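Local coordinates for Glyco_hydro_cc domain-containing protein (Pseudomonas viridiflava, PDB 6UAV) that probably hydrolyses internal beta-1,3-linkages of glucans, as an endo-beta-1,3-glucanase of glycoside hydrolase family 128 (subgroup II), at residues Met121-Met126 against Gly130-Trp135; Ile82-Leu87 against Ala158-Asp163. All blocks are in the same frame, centred on the assembly; numbering follows the deposited sequence.

Overall arrangement
Along the chain, strand 78-81 of the eight-stranded parallel TIM barrel leads into residues 82-87, the first half of contact 2. Helix 95-112 and strand 115-121 follow. The loop that leaves this strand then folds back on itself in contact 1, where 121-126 meets 130-135 at the start of helix 132-146. The chain runs on through that helix into strand 156-161, where residues 158-163, at its end and just past it, complete contact 2. The short loop of contact 1 thus lies wholly within the long excursion spanned by contact 2. Hydrogen bonds probably link the two contacts, from His160 N to Met121 O and from Asn86 ND2 to Asn122 O, so that the ends of three successive strands and the loops leaving them are tied together.

Contact 1 (Met121-Met126 against Gly130-Trp135); sequences MNWGTM and GDPVAW
Met121 folds its thioether into the angle between Pro132 and the indole of Trp135. Bends at chi2 and chi3 (-53° and -64°) curl the chain back, bringing CE to 3.8 Å from Pro132 CB and 3.7 Å from Trp135 CE3. Its sulfur makes an oblique Met-aromatic contact with the six-membered ring of Trp135. Met126 reaches the same indole differently: its SD lies at the ring edge, 4.1 Å from Trp135 CD1. On that same edge Trp135 NE1 hydrogen bonds to Met93 O, while Phe139 and Tyr129 pack on the indole. In the (beta/alpha)8 barrel this is the connection from strand 115-121 to helix 132-146, turned so that the strand end and the first turn of the helix share one apolar cluster. Farther out, Pro132 CD comes within 3.4 Å of Trp123 CE3. Trp123 spreads one face over the backbone leading into the helix. Asp131 CA makes a CH-pi contact there, 3.7 Å from the centroid of the six-membered ring, and Gly130 O sits above the middle of the indole. The same carbonyl oxygen accepts a hydrogen bond from Gly124 N (2.7 Å between Gly124 N and Gly130 O, 150° at the hydrogen). At the polar edge Asp131 is the N-cap: OD1 takes the Val133 N-H from above the carboxylate plane, at 2.9 Å from Val133 N. Asn122 OD1 receives Trp123 N and hydrogen bonds to a bound glycerol, probably from the crystallisation liquor.

Contact 2 (Ile82-Leu87 against Ala158-Asp163); sequences INEPNL and AFHWYD
His160 ND1 donates a short hydrogen bond to Glu84 OE2, 2.6 Å long and close to straight (163° at the hydrogen). The acceptor lies at the imidazole edge, nearly in the ring plane, and is approached on the anti side of a carboxylate turned 54° against the ring. An extended chain beyond CG carries the Glu84 carboxylate across to the strand. Asn83, Glu84 and His160 are all buried, but against this direct, tight bond the Asn83 side is looser. Its OD1 comes in at the ring edge, 3.1 Å from His160 CE1, and one water bridges Asn83 OD1 (2.7 Å) and His160 NE2 (2.8 Å). NE2 has a further partner in Thr183 OG1. The Asn-Glu-Pro sequence after the fourth barrel strand matches the clan GH-A signature, in which the glutamate is usually the acid/base, and Glu184, which touches Asn83 and His160, lies in the seventh strand, where the nucleophile is expected. Glu84 and Glu184 are thus probably the active-site pair. Two donors, His160 ND1 and Asn122 ND2, converge on OE2, which would limit rotation of the Glu84 carboxylate within this probable active site.

Contact 1 (Met121-Met126 against Gly130-Trp135)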
loop_
_atom_site.group_PDB
_atom_site.type_symbol
_atom_site.label_atom_id
_atom_site.label_comp_id
_atom_site.label_asym_id
_atom_site.label_seq_id
_atom_site.Cartn_x
_atom_site.Cartn_y
_atom_site.Cartn_z
ATOM N N MET A 121 2.815 -7.083 3.734
ATOM C CA MET A 121 4.032 -7.714 4.227
ATOM C C MET A 121 5.273 -6.876 3.906
ATOM O O MET A 121 5.265 -6.014 3.015
ATOM C CB MET A 121 4.151 -9.132 3.660
ATOM C CG MET A 121 2.910 -10.014 3.959
ATOM S SD MET A 121 2.428 -10.083 5.737
ATOM C CE MET A 121 3.872 -10.888 6.420
ATOM N N ASN A 122 6.297 -7.155 4.705
ATOM C CA ASN A 122 7.673 -6.641 4.515
ATOM C C ASN A 122 8.617 -7.660 5.182
ATOM O O ASN A 122 8.123 -8.674 5.759
ATOM C CB ASN A 122 7.748 -5.200 5.063
ATOM C CG ASN A 122 8.947 -4.349 4.654
ATOM O OD1 ASN A 122 9.982 -4.849 4.162
ATOM N ND2 ASN A 122 8.772 -3.053 4.831
ATOM N N TRP A 123 9.927 -7.416 5.155
ATOM C CA TRP A 123 10.869 -8.186 5.983
ATOM C C TRP A 123 10.750 -7.666 7.381
ATOM O O TRP A 123 10.761 -6.446 7.515
ATOM C CB TRP A 123 12.306 -8.091 5.462
ATOM C CG TRP A 123 13.107 -9.231 5.998
ATOM C CD1 TRP A 123 13.896 -9.294 7.096
ATOM C CD2 TRP A 123 13.040 -10.548 5.459
ATOM N NE1 TRP A 123 14.339 -10.576 7.267
ATOM C CE2 TRP A 123 13.825 -11.369 6.272
ATOM C CE3 TRP A 123 12.419 -11.056 4.313
ATOM C CZ2 TRP A 123 14.023 -12.714 5.983
ATOM C CZ3 TRP A 123 12.651 -12.370 4.005
ATOM C CH2 TRP A 123 13.373 -13.191 4.864
ATOM N N GLY A 124 10.607 -8.561 8.366
ATOM C CA GLY A 124 10.054 -8.194 9.664
ATOM C C GLY A 124 11.031 -8.316 10.800
ATOM O O GLY A 124 12.217 -8.689 10.589
ATOM N N THR A 125 10.489 -7.976 11.952
ATOM C CA THR A 125 11.196 -7.936 13.260
ATOM C C THR A 125 10.502 -8.836 14.275
ATOM O O THR A 125 11.106 -9.141 15.325
ATOM C CB THR A 125 11.340 -6.500 13.746
ATOM O OG1 THR A 125 10.012 -6.004 13.855
ATOM C CG2 THR A 125 12.183 -5.674 12.798
ATOM N N MET A 126 9.262 -9.239 14.057
ATOM C CA MET A 126 8.558 -10.114 15.014
ATOM C C MET A 126 9.342 -11.426 15.161
ATOM O O MET A 126 9.745 -12.039 14.167
ATOM C CB MET A 126 7.132 -10.431 14.529
ATOM C CG MET A 126 6.344 -11.386 15.440
ATOM S SD MET A 126 4.690 -11.530 14.769
ATOM C CE MET A 126 3.968 -10.022 15.366
ATOM N N GLY A 130 10.474 -12.806 10.730
ATOM C CA GLY A 130 11.147 -11.850 9.813
ATOM C C GLY A 130 10.739 -12.132 8.370
ATOM O O GLY A 130 10.526 -11.184 7.561
ATOM N N ASP A 131 10.676 -13.399 8.013
ATOM C CA ASP A 131 10.407 -13.827 6.630
ATOM C C ASP A 131 8.909 -13.752 6.430
ATOM O O ASP A 131 8.178 -14.469 7.131
ATOM C CB ASP A 131 10.869 -15.256 6.385
ATOM C CG ASP A 131 10.666 -15.752 4.964
ATOM O OD1 ASP A 131 9.990 -15.112 4.173
ATOM O OD2 ASP A 131 11.289 -16.809 4.661
ATOM N N PRO A 132 8.400 -12.937 5.493
ATOM C CA PRO A 132 6.953 -12.835 5.310
ATOM C C PRO A 132 6.314 -14.155 4.893
ATOM O O PRO A 132 5.103 -14.355 5.116
ATOM C CB PRO A 132 6.797 -11.795 4.209
ATOM C CG PRO A 132 8.141 -11.737 3.533
ATOM C CD PRO A 132 9.146 -11.998 4.630
ATOM N N VAL A 133 7.106 -15.050 4.331
ATOM C CA VAL A 133 6.637 -16.394 3.941
ATOM C C VAL A 133 6.329 -17.166 5.206
ATOM O O VAL A 133 5.328 -17.884 5.264
ATOM C CB VAL A 133 7.617 -17.131 2.994
ATOM C CG1 VAL A 133 7.225 -18.589 2.812
ATOM C CG2 VAL A 133 7.615 -16.473 1.636
ATOM N N ALA A 134 7.182 -17.076 6.213
ATOM C CA ALA A 134 6.921 -17.809 7.465
ATOM C C ALA A 134 5.662 -17.228 8.085
ATOM O O ALA A 134 4.819 -18.006 8.569
ATOM C CB ALA A 134 8.074 -17.679 8.423
ATOM N N TRP A 135 5.517 -15.919 8.107
ATOM C CA TRP A 135 4.318 -15.302 8.730
ATOM C C TRP A 135 3.070 -15.734 7.954
ATOM O O TRP A 135 2.089 -16.187 8.590
ATOM C CB TRP A 135 4.521 -13.778 8.897
ATOM C CG TRP A 135 3.437 -13.120 9.711
ATOM C CD1 TRP A 135 3.504 -12.811 11.027
ATOM C CD2 TRP A 135 2.089 -12.885 9.302
ATOM N NE1 TRP A 135 2.300 -12.303 11.453
ATOM C CE2 TRP A 135 1.394 -12.346 10.407
ATOM C CE3 TRP A 135 1.401 -13.020 8.077
ATOM C CZ2 TRP A 135 0.045 -12.024 10.371
ATOM C CZ3 TRP A 135 0.071 -12.659 8.018
ATOM C CH2 TRP A 135 -0.592 -12.167 9.152
#

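Contact 2 (Ile82-Leu87 against Ala158-Asp163)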
loop_
_atom_site.group_PDB
_atom_site.type_symbol
_atom_site.label_atom_id
_atom_site.label_comp_id
_atom_site.label_asym_id
_atom_site.label_seq_id
_atom_site.Cartn_x
_atom_site.Cartn_y
_atom_site.Cartn_z
ATOM N N ILE A 82 -4.324 -4.704 7.420
ATOM C CA ILE A 82 -3.190 -5.161 8.260
ATOM C C ILE A 82 -1.838 -4.632 7.757
ATOM O O ILE A 82 -1.216 -5.246 6.884
ATOM C CB ILE A 82 -3.185 -6.689 8.475
ATOM C CG1 ILE A 82 -4.591 -7.206 8.867
ATOM C CG2 ILE A 82 -2.126 -6.943 9.556
ATOM C CD1 ILE A 82 -4.674 -8.557 9.528
ATOM N N ASN A 83 -1.387 -3.552 8.388
ATOM C CA ASN A 83 -0.118 -2.871 7.957
ATOM C C ASN A 83 1.109 -3.508 8.600
ATOM O O ASN A 83 1.412 -3.157 9.733
ATOM C CB ASN A 83 -0.147 -1.390 8.290
ATOM C CG ASN A 83 0.957 -0.678 7.536
ATOM O OD1 ASN A 83 0.876 -0.532 6.324
ATOM N ND2 ASN A 83 1.983 -0.241 8.249
ATOM N N GLU A 84 1.814 -4.392 7.898
ATOM C CA GLU A 84 3.088 -4.982 8.381
ATOM C C GLU A 84 2.884 -5.695 9.698
ATOM O O GLU A 84 3.440 -5.322 10.734
ATOM C CB GLU A 84 4.141 -3.873 8.453
ATOM C CG GLU A 84 4.541 -3.404 7.045
ATOM C CD GLU A 84 5.798 -2.546 7.033
ATOM O OE1 GLU A 84 6.404 -2.365 8.131
ATOM O OE2 GLU A 84 6.142 -2.070 5.969
ATOM N N PRO A 85 2.121 -6.814 9.710
ATOM C CA PRO A 85 1.905 -7.536 10.950
ATOM C C PRO A 85 3.163 -8.093 11.580
ATOM O O PRO A 85 3.220 -8.245 12.805
ATOM C CB PRO A 85 0.976 -8.687 10.541
ATOM C CG PRO A 85 1.242 -8.870 9.043
ATOM C CD PRO A 85 1.518 -7.473 8.520
ATOM N N ASN A 86 4.158 -8.424 10.754
ATOM C CA ASN A 86 5.417 -9.019 11.253
ATOM C C ASN A 86 6.407 -7.929 11.671
ATOM O O ASN A 86 7.559 -8.274 11.842
ATOM C CB ASN A 86 5.974 -10.005 10.247
ATOM C CG ASN A 86 6.321 -9.420 8.892
ATOM O OD1 ASN A 86 5.612 -8.519 8.425
ATOM N ND2 ASN A 86 7.348 -10.000 8.262
ATOM N N LEU A 87 6.006 -6.668 11.748
ATOM C CA LEU A 87 6.919 -5.621 12.266
ATOM C C LEU A 87 6.350 -5.228 13.635
ATOM O O LEU A 87 5.170 -4.824 13.716
ATOM C CB LEU A 87 6.957 -4.412 11.336
ATOM C CG LEU A 87 7.921 -4.502 10.142
ATOM C CD1 LEU A 87 9.375 -4.526 10.606
ATOM C CD2 LEU A 87 7.578 -5.649 9.206
ATOM N N ALA A 158 -0.554 -7.701 -0.158
ATOM C CA ALA A 158 0.067 -6.368 -0.255
ATOM C C ALA A 158 1.518 -6.524 0.178
ATOM O O ALA A 158 1.839 -7.420 0.957
ATOM C CB ALA A 158 -0.689 -5.280 0.460
ATOM N N PHE A 159 2.367 -5.635 -0.327
ATOM C CA PHE A 159 3.797 -5.720 -0.048
ATOM C C PHE A 159 4.373 -4.312 0.027
ATOM O O PHE A 159 3.936 -3.429 -0.698
ATOM C CB PHE A 159 4.458 -6.567 -1.136
ATOM C CG PHE A 159 5.818 -7.048 -0.701
ATOM C CD1 PHE A 159 5.936 -7.850 0.411
ATOM C CD2 PHE A 159 6.971 -6.676 -1.352
ATOM C CE1 PHE A 159 7.173 -8.267 0.872
ATOM C CE2 PHE A 159 8.203 -7.094 -0.885
ATOM C CZ PHE A 159 8.297 -7.885 0.221
ATOM N N HIS A 160 5.349 -4.132 0.909
ATOM C CA HIS A 160 6.165 -2.928 1.058
ATOM C C HIS A 160 7.628 -3.305 0.873
ATOM O O HIS A 160 8.046 -4.367 1.352
ATOM C CB HIS A 160 6.020 -2.386 2.507
ATOM C CG HIS A 160 4.619 -2.016 2.890
ATOM N ND1 HIS A 160 4.316 -1.661 4.186
ATOM C CD2 HIS A 160 3.508 -1.869 2.151
ATOM C CE1 HIS A 160 3.026 -1.291 4.233
ATOM N NE2 HIS A 160 2.498 -1.423 2.971
ATOM N N TRP A 161 8.398 -2.447 0.209
ATOM C CA TRP A 161 9.815 -2.765 -0.024
ATOM C C TRP A 161 10.576 -1.457 -0.263
ATOM O O TRP A 161 10.130 -0.650 -1.078
ATOM C CB TRP A 161 9.953 -3.736 -1.183
ATOM C CG TRP A 161 11.258 -4.447 -1.120
ATOM C CD1 TRP A 161 12.327 -4.303 -1.985
ATOM C CD2 TRP A 161 11.640 -5.423 -0.142
ATOM N NE1 TRP A 161 13.337 -5.128 -1.591
ATOM C CE2 TRP A 161 12.950 -5.830 -0.472
ATOM C CE3 TRP A 161 10.986 -6.024 0.951
ATOM C CZ2 TRP A 161 13.634 -6.759 0.295
ATOM C CZ3 TRP A 161 11.679 -6.932 1.717
ATOM C CH2 TRP A 161 12.980 -7.317 1.368
ATOM N N TYR A 162 11.686 -1.313 0.455
ATOM C CA TYR A 162 12.553 -0.109 0.451
ATOM C C TYR A 162 13.993 -0.409 -0.013
ATOM O O TYR A 162 14.950 0.216 0.429
ATOM C CB TYR A 162 12.512 0.483 1.862
ATOM C CG TYR A 162 11.200 1.155 2.159
ATOM C CD1 TYR A 162 10.110 0.408 2.589
ATOM C CD2 TYR A 162 11.005 2.508 1.906
ATOM C CE1 TYR A 162 8.898 1.016 2.882
ATOM C CE2 TYR A 162 9.802 3.133 2.179
ATOM C CZ TYR A 162 8.739 2.377 2.657
ATOM O OH TYR A 162 7.572 3.015 2.938
ATOM N N ASP A 163 14.187 -1.429 -0.860
ATOM C CA ASP A 163 15.549 -1.885 -1.243
ATOM C C ASP A 163 15.474 -2.398 -2.662
ATOM O O ASP A 163 14.414 -2.389 -3.295
ATOM C CB ASP A 163 16.113 -2.913 -0.264
ATOM C CG ASP A 163 17.612 -2.902 -0.058
ATOM O OD1 ASP A 163 18.326 -2.458 -0.961
ATOM O OD2 ASP A 163 18.044 -3.380 0.997
HETATM O O HOH W 1 0.110 -0.149 3.807
#